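Local structure of FdhC (Acinetobacter nosocomialis, 5KTD) at residues Phe92-Trp97 against Leu114-Gly119; Ser128-Met133 against Ile158-Pro163. The protein probably acts as a GNAT-family acyltransferase, moving an acyl group between coenzyme A and the amino group of a dTDP-linked amino sugar. One frame throughout, in Å; residues are numbered along the deposited sequence. Where two conformers were deposited one is given.

Contact 1 (Phe92-Trp97 against Leu114-Gly119); sequences FCWGSW and LVYEAG. With QUH ([[(2~{R},3~{S},5~{R})-5-[5-methyl-2,4-bis(oxidanylidene)pyrimidin-1-yl]-3-oxidanyl-oxolan-2-yl]methoxy-oxidanyl-phosphoryl] [(2~{R},3~{R},4~{S},5~{S},6~{R})-6-methyl-3,5-bis(oxidanyl)-4-[[(3~{R})-3-oxidanylbutanoyl]amino]oxan-2-yl] hydrogen phosphate), chain C.
At the acyl end of the sugar-nucleotide pocket, W94 lies between the bound ligand and helix 107-122, and V115 and Y116 meet it from the helix. V115 CG1 sits over one face of the indole, 3.8 Å from the centroid of the five-membered ring. QUH C4, the methyl end of the 3-hydroxybutanoyl group, covers the opposite face near its centre, 3.5 Å from W94 CE2. At the indole edge the N-H of W94 NE1 reaches Y116 OH (3.0 Å, 148°), which lies in the indole plane; with both faces covered, this bond fixes the rotation of the ring. W94 CG stands between its backbone N and carbonyl carbon (chi1 77°), which carries the indole off strand 91-99 toward the helix. The two elements belong to the beta-alpha-beta unit formed by strand 91-99, helix 107-122 and strand 127-133, part of the acetyltransferase fold; the axes of the two segments come within 10.4 Å at 155°, nearly antiparallel. F92, two residues earlier, faces the same helix. G119 CA lies over its ring, 4.1 Å from the centroid, and V115 CG1 and Y116 CD1 meet the ring edge; without a side chain, G119 lets the phenyl ring come right up to the helix backbone. Past W94 the strand turns to the ligand: S96 N donates to the sugar hydroxyl QUH O5 (3.0 Å), and S96 OG donates to the phosphate oxygen QUH O8 at 2.6 Å while also bonded to R81. W97, further along the strand, lies beside coenzyme A, its carbonyl taking a hydrogen bond from the cofactor and its NE1 bonded to S111.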
loop_
_atom_site.group_PDB
_atom_site.type_symbol
_atom_site.label_atom_id
_atom_site.label_comp_id
_atom_site.label_asym_id
_atom_site.label_seq_id
_atom_site.Cartn_x
_atom_site.Cartn_y
_atom_site.Cartn_z
ATOM N N PHE A 92 -4.384 -11.836 -1.977
ATOM C CA PHE A 92 -4.354 -10.898 -0.890
ATOM C C PHE A 92 -5.030 -9.614 -1.336
ATOM O O PHE A 92 -4.938 -9.257 -2.485
ATOM C CB PHE A 92 -2.914 -10.645 -0.392
ATOM C CG PHE A 92 -2.060 -9.768 -1.303
ATOM C CD1 PHE A 92 -1.370 -10.311 -2.359
ATOM C CD2 PHE A 92 -1.907 -8.403 -1.045
ATOM C CE1 PHE A 92 -0.611 -9.535 -3.207
ATOM C CE2 PHE A 92 -1.130 -7.619 -1.876
ATOM C CZ PHE A 92 -0.445 -8.205 -2.948
ATOM N N CYS A 93 -5.713 -8.957 -0.421
ATOM C CA CYS A 93 -6.136 -7.594 -0.670
ATOM C C CYS A 93 -5.064 -6.588 -0.189
ATOM O O CYS A 93 -4.288 -6.862 0.728
ATOM C CB CYS A 93 -7.521 -7.296 -0.021
ATOM S SG CYS A 93 -8.794 -8.433 -0.660
ATOM N N TRP A 94 -5.081 -5.398 -0.791
ATOM C CA TRP A 94 -4.396 -4.272 -0.227
ATOM C C TRP A 94 -5.188 -2.969 -0.361
ATOM O O TRP A 94 -6.151 -2.891 -1.116
ATOM C CB TRP A 94 -2.994 -4.133 -0.786
ATOM C CG TRP A 94 -2.804 -3.561 -2.168
ATOM C CD1 TRP A 94 -2.946 -4.199 -3.363
ATOM C CD2 TRP A 94 -2.278 -2.263 -2.469
ATOM N NE1 TRP A 94 -2.551 -3.356 -4.405
ATOM C CE2 TRP A 94 -2.121 -2.177 -3.873
ATOM C CE3 TRP A 94 -1.908 -1.168 -1.677
ATOM C CZ2 TRP A 94 -1.640 -1.012 -4.517
ATOM C CZ3 TRP A 94 -1.441 0.026 -2.332
ATOM C CH2 TRP A 94 -1.289 0.059 -3.734
ATOM N N GLY A 95 -4.767 -2.005 0.420
ATOM C CA GLY A 95 -5.477 -0.739 0.534
ATOM C C GLY A 95 -5.111 -0.014 1.784
ATOM O O GLY A 95 -3.930 -0.051 2.176
ATOM N N SER A 96 -6.080 0.695 2.392
ATOM C CA SER A 96 -5.758 1.657 3.451
ATOM C C SER A 96 -4.610 2.582 3.016
ATOM O O SER A 96 -3.741 2.939 3.814
ATOM C CB SER A 96 -5.436 0.965 4.789
ATOM O OG SER A 96 -6.485 0.106 5.193
ATOM N N TRP A 97 -4.644 2.994 1.759
ATOM C CA TRP A 97 -3.480 3.574 1.092
ATOM C C TRP A 97 -3.648 5.101 1.060
ATOM O O TRP A 97 -4.509 5.629 0.339
ATOM C CB TRP A 97 -3.401 3.030 -0.303
ATOM C CG TRP A 97 -2.142 3.375 -1.043
ATOM C CD1 TRP A 97 -0.860 3.455 -0.552
ATOM C CD2 TRP A 97 -2.057 3.591 -2.442
ATOM N NE1 TRP A 97 0.005 3.768 -1.584
ATOM C CE2 TRP A 97 -0.697 3.822 -2.751
ATOM C CE3 TRP A 97 -3.016 3.608 -3.481
ATOM C CZ2 TRP A 97 -0.268 4.089 -4.028
ATOM C CZ3 TRP A 97 -2.593 3.881 -4.772
ATOM C CH2 TRP A 97 -1.211 4.134 -5.026
ATOM N N LEU A 114 6.230 -1.714 -3.402
ATOM C CA LEU A 114 6.726 -2.404 -2.266
ATOM C C LEU A 114 5.635 -3.288 -1.725
ATOM O O LEU A 114 5.915 -4.407 -1.240
ATOM C CB LEU A 114 7.205 -1.420 -1.221
ATOM C CG LEU A 114 8.543 -0.701 -1.498
ATOM C CD1 LEU A 114 8.774 0.477 -0.542
ATOM C CD2 LEU A 114 9.622 -1.747 -1.396
ATOM N N VAL A 115 4.392 -2.817 -1.788
ATOM C CA VAL A 115 3.236 -3.724 -1.458
ATOM C C VAL A 115 3.309 -4.986 -2.314
ATOM O O VAL A 115 3.201 -6.077 -1.797
ATOM C CB VAL A 115 1.860 -3.045 -1.632
ATOM C CG1 VAL A 115 0.719 -4.105 -1.689
ATOM C CG2 VAL A 115 1.631 -1.972 -0.577
ATOM N N TYR A 116 3.488 -4.829 -3.628
ATOM C CA TYR A 116 3.552 -6.015 -4.466
ATOM C C TYR A 116 4.810 -6.864 -4.210
ATOM O O TYR A 116 4.711 -8.078 -4.371
ATOM C CB TYR A 116 3.411 -5.656 -5.948
ATOM C CG TYR A 116 2.078 -5.062 -6.309
ATOM C CD1 TYR A 116 0.874 -5.722 -5.977
ATOM C CD2 TYR A 116 1.982 -3.849 -6.997
ATOM C CE1 TYR A 116 -0.348 -5.198 -6.337
ATOM C CE2 TYR A 116 0.749 -3.305 -7.332
ATOM C CZ TYR A 116 -0.404 -3.983 -7.018
ATOM O OH TYR A 116 -1.628 -3.471 -7.302
ATOM N N GLU A 117 5.946 -6.274 -3.786
ATOM C CA GLU A 117 7.129 -7.043 -3.265
ATOM C C GLU A 117 6.679 -7.929 -2.095
ATOM O O GLU A 117 6.928 -9.155 -2.038
ATOM C CB GLU A 117 8.307 -6.115 -2.771
ATOM C CG GLU A 117 9.474 -5.826 -3.743
ATOM C CD GLU A 117 10.725 -5.133 -3.125
ATOM O OE1 GLU A 117 11.236 -5.560 -2.040
ATOM O OE2 GLU A 117 11.233 -4.152 -3.745
ATOM N N ALA A 118 6.037 -7.279 -1.148
ATOM C CA ALA A 118 5.647 -7.943 0.088
ATOM C C ALA A 118 4.719 -9.100 -0.223
ATOM O O ALA A 118 4.944 -10.238 0.211
ATOM C CB ALA A 118 5.007 -6.947 1.028
ATOM N N GLY A 119 3.689 -8.819 -1.006
ATOM C CA GLY A 119 2.657 -9.817 -1.287
ATOM C C GLY A 119 3.109 -10.979 -2.134
ATOM O O GLY A 119 2.849 -12.133 -1.821
HETATM O O1 QUH C . -6.961 1.748 -0.564
HETATM C C1 QUH C . -7.612 0.967 -1.273
HETATM C C2 QUH C . -7.061 0.219 -2.444
HETATM C C3 QUH C . -5.798 0.843 -2.969
HETATM O O2 QUH C . -6.099 1.843 -3.954
HETATM C C4 QUH C . -4.903 -0.140 -3.677
HETATM N N1 QUH C . -8.946 0.682 -1.027
HETATM C C5 QUH C . -9.621 1.102 0.203
HETATM C C6 QUH C . -11.043 1.575 -0.105
HETATM O O3 QUH C . -10.961 2.656 -1.062
HETATM C C7 QUH C . -11.663 2.043 1.206
HETATM C C8 QUH C . -13.076 2.595 1.045
HETATM O O4 QUH C . -11.695 0.951 2.151
HETATM C C9 QUH C . -9.783 -0.065 1.138
HETATM O O5 QUH C . -8.562 -0.717 1.420
HETATM C C10 QUH C . -10.431 0.345 2.417
HETATM O O6 QUH C . -9.551 1.218 3.103
HETATM P P1 QUH C . -9.786 1.517 4.606
HETATM O O7 QUH C . -10.870 2.572 4.875
HETATM O O8 QUH C . -8.366 1.880 5.142
HETATM O O9 QUH C . -10.002 0.210 5.518
HETATM P P2 QUH C . -11.325 -0.679 5.733
HETATM O O10 QUH C . -11.106 -2.084 5.443
HETATM O O11 QUH C . -12.512 -0.122 4.957
HETATM O O12 QUH C . -11.533 -0.581 7.290
HETATM C C11 QUH C . -12.303 -1.481 8.064
HETATM C C12 QUH C . -12.792 -0.666 9.249
HETATM C C13 QUH C . -13.411 0.677 8.825
HETATM O O13 QUH C . -14.492 1.000 9.728
HETATM C C14 QUH C . -12.340 1.728 9.090
HETATM C C15 QUH C . -11.625 1.121 10.278
HETATM O O14 QUH C . -11.722 -0.332 10.142
HETATM N N2 QUH C . -10.208 1.421 10.415
HETATM C C16 QUH C . -9.329 0.980 9.464
HETATM C C17 QUH C . -7.944 1.198 9.613
HETATM C C18 QUH C . -6.922 0.719 8.606
HETATM C C19 QUH C . -7.544 1.936 10.776
HETATM O O15 QUH C . -6.302 2.186 10.994
HETATM N N3 QUH C . -8.423 2.355 11.686
HETATM C C20 QUH C . -9.718 2.099 11.520
HETATM O O16 QUH C . -10.508 2.543 12.475
#

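Contact 2 (Ser128-Met133 against Ile158-Pro163); sequences SHFEVM and IYYIFP. With QUH ([[(2~{R},3~{S},5~{R})-5-[5-methyl-2,4-bis(oxidanylidene)pyrimidin-1-yl]-3-oxidanyl-oxolan-2-yl]methoxy-oxidanyl-phosphoryl] [(2~{R},3~{R},4~{S},5~{S},6~{R})-6-methyl-3,5-bis(oxidanyl)-4-[[(3~{R})-3-oxidanylbutanoyl]amino]oxan-2-yl] hydrogen phosphate), chain C.
The F130 ring carries Y160 CB over one face, 3.9 Å from the ring centroid, and F162 CB at its edge. The Y160 ring is nearly parallel to it (18°) but slid so far aside that the two barely overlap, leaving Y160 CE1 against V132 CG2 at 3.9 Å. F130, Y160, V132 and F162 share the sheet face turned to helices 107-122 and 137-146, where Y160 OH binds H140. On the other face the Y159 ring lies alongside E131, with carboxylate oxygen OE2 at the ring edge, 3.4 Å from Y159 CE1, and the two planes 72° apart; Y159 OH is held by D154. H129 CD2 rests on I161 CG2 at 3.5 Å. Strands 127-133 and 157-163 are antiparallel neighbours in the mixed GNAT-type sheet, the former also flanking strand 91-99; S128-F162, F130-Y160 and V132-I158 each exchange two backbone hydrogen bonds, the shortest from Y160 N to F130 O (2.7 Å, 164°). At the non-hydrogen-bonded E131 the peptide carbonyl instead turns to the ligand and accepts QUH N1 at 3.2 Å. A backbone acceptor thus meets the N-H of the amide whose C-N bond acyl transfer would be expected to form.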
loop_
_atom_site.group_PDB
_atom_site.type_symbol
_atom_site.label_atom_id
_atom_site.label_comp_id
_atom_site.label_asym_id
_atom_site.label_seq_id
_atom_site.Cartn_x
_atom_site.Cartn_y
_atom_site.Cartn_z
ATOM N N SER A 128 -3.563 -10.343 -6.330
ATOM C CA SER A 128 -3.862 -9.257 -5.434
ATOM C C SER A 128 -5.230 -8.736 -5.800
ATOM O O SER A 128 -5.524 -8.709 -6.941
ATOM C CB SER A 128 -2.869 -8.125 -5.565
ATOM O OG SER A 128 -3.150 -7.191 -4.536
ATOM N N HIS A 129 -6.083 -8.440 -4.822
ATOM C CA HIS A 129 -7.401 -7.860 -5.113
ATOM C C HIS A 129 -7.526 -6.524 -4.400
ATOM O O HIS A 129 -7.040 -6.364 -3.323
ATOM C CB HIS A 129 -8.568 -8.747 -4.640
ATOM C CG HIS A 129 -8.603 -10.131 -5.251
ATOM N ND1 HIS A 129 -9.372 -11.139 -4.701
ATOM C CD2 HIS A 129 -7.967 -10.691 -6.318
ATOM C CE1 HIS A 129 -9.237 -12.241 -5.430
ATOM N NE2 HIS A 129 -8.405 -11.993 -6.419
ATOM N N PHE A 130 -8.179 -5.553 -5.038
ATOM C CA PHE A 130 -8.473 -4.309 -4.386
ATOM C C PHE A 130 -9.580 -3.582 -5.144
ATOM O O PHE A 130 -9.914 -3.933 -6.267
ATOM C CB PHE A 130 -7.212 -3.405 -4.281
ATOM C CG PHE A 130 -6.589 -3.089 -5.585
ATOM C CD1 PHE A 130 -5.605 -3.899 -6.118
ATOM C CD2 PHE A 130 -7.018 -1.978 -6.310
ATOM C CE1 PHE A 130 -5.007 -3.574 -7.328
ATOM C CE2 PHE A 130 -6.418 -1.658 -7.533
ATOM C CZ PHE A 130 -5.433 -2.449 -8.025
ATOM N N GLU A 131 -10.096 -2.543 -4.531
ATOM C CA GLU A 131 -11.136 -1.752 -5.119
ATOM C C GLU A 131 -10.875 -0.291 -4.859
ATOM O O GLU A 131 -10.119 0.045 -3.970
ATOM C CB GLU A 131 -12.505 -2.155 -4.554
ATOM C CG GLU A 131 -12.780 -1.873 -3.099
ATOM C CD GLU A 131 -12.549 -3.041 -2.191
ATOM O OE1 GLU A 131 -12.188 -2.856 -1.030
ATOM O OE2 GLU A 131 -12.749 -4.163 -2.612
ATOM N N VAL A 132 -11.533 0.554 -5.642
ATOM C CA VAL A 132 -11.340 1.985 -5.610
ATOM C C VAL A 132 -12.709 2.578 -5.838
ATOM O O VAL A 132 -13.414 2.137 -6.745
ATOM C CB VAL A 132 -10.452 2.416 -6.774
ATOM C CG1 VAL A 132 -10.288 3.937 -6.839
ATOM C CG2 VAL A 132 -9.088 1.671 -6.731
ATOM N N MET A 133 -13.096 3.555 -5.026
ATOM C CA MET A 133 -14.391 4.232 -5.225
ATOM C C MET A 133 -14.554 4.875 -6.555
ATOM O O MET A 133 -13.667 5.535 -7.033
ATOM C CB MET A 133 -14.652 5.297 -4.161
ATOM C CG MET A 133 -15.012 4.646 -2.824
ATOM S SD MET A 133 -15.815 5.746 -1.640
ATOM C CE MET A 133 -17.435 5.922 -2.406
ATOM N N ILE A 158 -15.108 0.382 -8.292
ATOM C CA ILE A 158 -14.535 -0.487 -9.294
ATOM C C ILE A 158 -13.581 -1.467 -8.639
ATOM O O ILE A 158 -12.794 -1.078 -7.757
ATOM C CB ILE A 158 -13.902 0.232 -10.428
ATOM C CG1 ILE A 158 -14.968 1.079 -11.137
ATOM C CG2 ILE A 158 -13.284 -0.806 -11.385
ATOM C CD1 ILE A 158 -14.499 1.787 -12.390
ATOM N N TYR A 159 -13.723 -2.761 -9.019
ATOM C CA TYR A 159 -12.940 -3.885 -8.421
ATOM C C TYR A 159 -11.857 -4.292 -9.384
ATOM O O TYR A 159 -12.100 -4.395 -10.610
ATOM C CB TYR A 159 -13.823 -5.079 -8.092
ATOM C CG TYR A 159 -14.808 -4.722 -7.057
ATOM C CD1 TYR A 159 -14.460 -4.774 -5.742
ATOM C CD2 TYR A 159 -16.076 -4.215 -7.400
ATOM C CE1 TYR A 159 -15.329 -4.386 -4.759
ATOM C CE2 TYR A 159 -16.965 -3.832 -6.413
ATOM C CZ TYR A 159 -16.599 -3.907 -5.115
ATOM O OH TYR A 159 -17.414 -3.530 -4.080
ATOM N N TYR A 160 -10.656 -4.473 -8.845
ATOM C CA TYR A 160 -9.520 -4.825 -9.679
ATOM C C TYR A 160 -8.842 -6.072 -9.179
ATOM O O TYR A 160 -8.906 -6.398 -8.000
ATOM C CB TYR A 160 -8.460 -3.714 -9.681
ATOM C CG TYR A 160 -8.935 -2.399 -10.250
ATOM C CD1 TYR A 160 -9.602 -1.454 -9.438
ATOM C CD2 TYR A 160 -8.679 -2.079 -11.574
ATOM C CE1 TYR A 160 -10.054 -0.262 -9.976
ATOM C CE2 TYR A 160 -9.086 -0.858 -12.094
ATOM C CZ TYR A 160 -9.795 0.024 -11.307
ATOM O OH TYR A 160 -10.174 1.208 -11.873
ATOM N N ILE A 161 -8.101 -6.677 -10.081
ATOM C CA ILE A 161 -7.020 -7.581 -9.696
ATOM C C ILE A 161 -5.697 -7.190 -10.363
ATOM O O ILE A 161 -5.654 -6.558 -11.441
ATOM C CB ILE A 161 -7.272 -9.110 -9.908
ATOM C CG1 ILE A 161 -6.909 -9.580 -11.295
ATOM C CG2 ILE A 161 -8.689 -9.549 -9.502
ATOM C CD1 ILE A 161 -7.836 -9.112 -12.376
ATOM N N PHE A 162 -4.625 -7.613 -9.693
ATOM C CA PHE A 162 -3.249 -7.385 -10.154
ATOM C C PHE A 162 -2.504 -8.721 -10.082
ATOM O O PHE A 162 -2.397 -9.322 -9.017
ATOM C CB PHE A 162 -2.571 -6.319 -9.308
ATOM C CG PHE A 162 -1.287 -5.796 -9.926
ATOM C CD1 PHE A 162 -0.082 -6.452 -9.736
ATOM C CD2 PHE A 162 -1.300 -4.663 -10.718
ATOM C CE1 PHE A 162 1.089 -5.990 -10.327
ATOM C CE2 PHE A 162 -0.129 -4.216 -11.326
ATOM C CZ PHE A 162 1.070 -4.885 -11.124
ATOM N N PRO A 163 -2.096 -9.246 -11.229
ATOM C CA PRO A 163 -1.477 -10.580 -11.202
ATOM C C PRO A 163 0.038 -10.519 -10.925
ATOM O O PRO A 163 0.708 -9.505 -11.275
ATOM C CB PRO A 163 -1.752 -11.120 -12.619
ATOM C CG PRO A 163 -1.774 -9.916 -13.459
ATOM C CD PRO A 163 -2.392 -8.821 -12.595
HETATM O O1 QUH C . -6.961 1.748 -0.564
HETATM C C1 QUH C . -7.612 0.967 -1.273
HETATM C C2 QUH C . -7.061 0.219 -2.444
HETATM C C3 QUH C . -5.798 0.843 -2.969
HETATM O O2 QUH C . -6.099 1.843 -3.954
HETATM C C4 QUH C . -4.903 -0.140 -3.677
HETATM N N1 QUH C . -8.946 0.682 -1.027
HETATM C C5 QUH C . -9.621 1.102 0.203
HETATM C C6 QUH C . -11.043 1.575 -0.105
HETATM O O3 QUH C . -10.961 2.656 -1.062
HETATM C C7 QUH C . -11.663 2.043 1.206
HETATM C C8 QUH C . -13.076 2.595 1.045
HETATM O O4 QUH C . -11.695 0.951 2.151
HETATM C C9 QUH C . -9.783 -0.065 1.138
HETATM O O5 QUH C . -8.562 -0.717 1.420
HETATM C C10 QUH C . -10.431 0.345 2.417
HETATM O O6 QUH C . -9.551 1.218 3.103
HETATM P P1 QUH C . -9.786 1.517 4.606
HETATM O O7 QUH C . -10.870 2.572 4.875
HETATM O O8 QUH C . -8.366 1.880 5.142
HETATM O O9 QUH C . -10.002 0.210 5.518
HETATM P P2 QUH C . -11.325 -0.679 5.733
HETATM O O10 QUH C . -11.106 -2.084 5.443
HETATM O O11 QUH C . -12.512 -0.122 4.957
HETATM O O12 QUH C . -11.533 -0.581 7.290
HETATM C C11 QUH C . -12.303 -1.481 8.064
HETATM C C12 QUH C . -12.792 -0.666 9.249
HETATM C C13 QUH C . -13.411 0.677 8.825
HETATM O O13 QUH C . -14.492 1.000 9.728
HETATM C C14 QUH C . -12.340 1.728 9.090
HETATM C C15 QUH C . -11.625 1.121 10.278
HETATM O O14 QUH C . -11.722 -0.332 10.142
HETATM N N2 QUH C . -10.208 1.421 10.415
HETATM C C16 QUH C . -9.329 0.980 9.464
HETATM C C17 QUH C . -7.944 1.198 9.613
HETATM C C18 QUH C . -6.922 0.719 8.606
HETATM C C19 QUH C . -7.544 1.936 10.776
HETATM O O15 QUH C . -6.302 2.186 10.994
HETATM N N3 QUH C . -8.423 2.355 11.686
HETATM C C20 QUH C . -9.718 2.099 11.520
HETATM O O16 QUH C . -10.508 2.543 12.475
#

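Contact 1 and contact 2 adjoin through neighbouring parallel strands, 91-99 and 127-133, their centres 11 Å apart. F92 O lies 2.7 Å from H129 N, a probable backbone hydrogen bond between the two. Side chains meet at the same seam, where W94 CD1 packs on S128 OG at 3.2 Å. Helix 107-122 spans both: Y116 stacks on F162, joining the helix of the first contact to the second strand of the other. QUH is gripped from both sides of this seam, S96 of 92-97 holding its sugar and phosphate and E131 of 128-133 its amide. The ligand's methyl end C4 lies against W94 and F130, and coenzyme A, hydrogen-bonded to the W97 carbonyl, also touches E131 and V132.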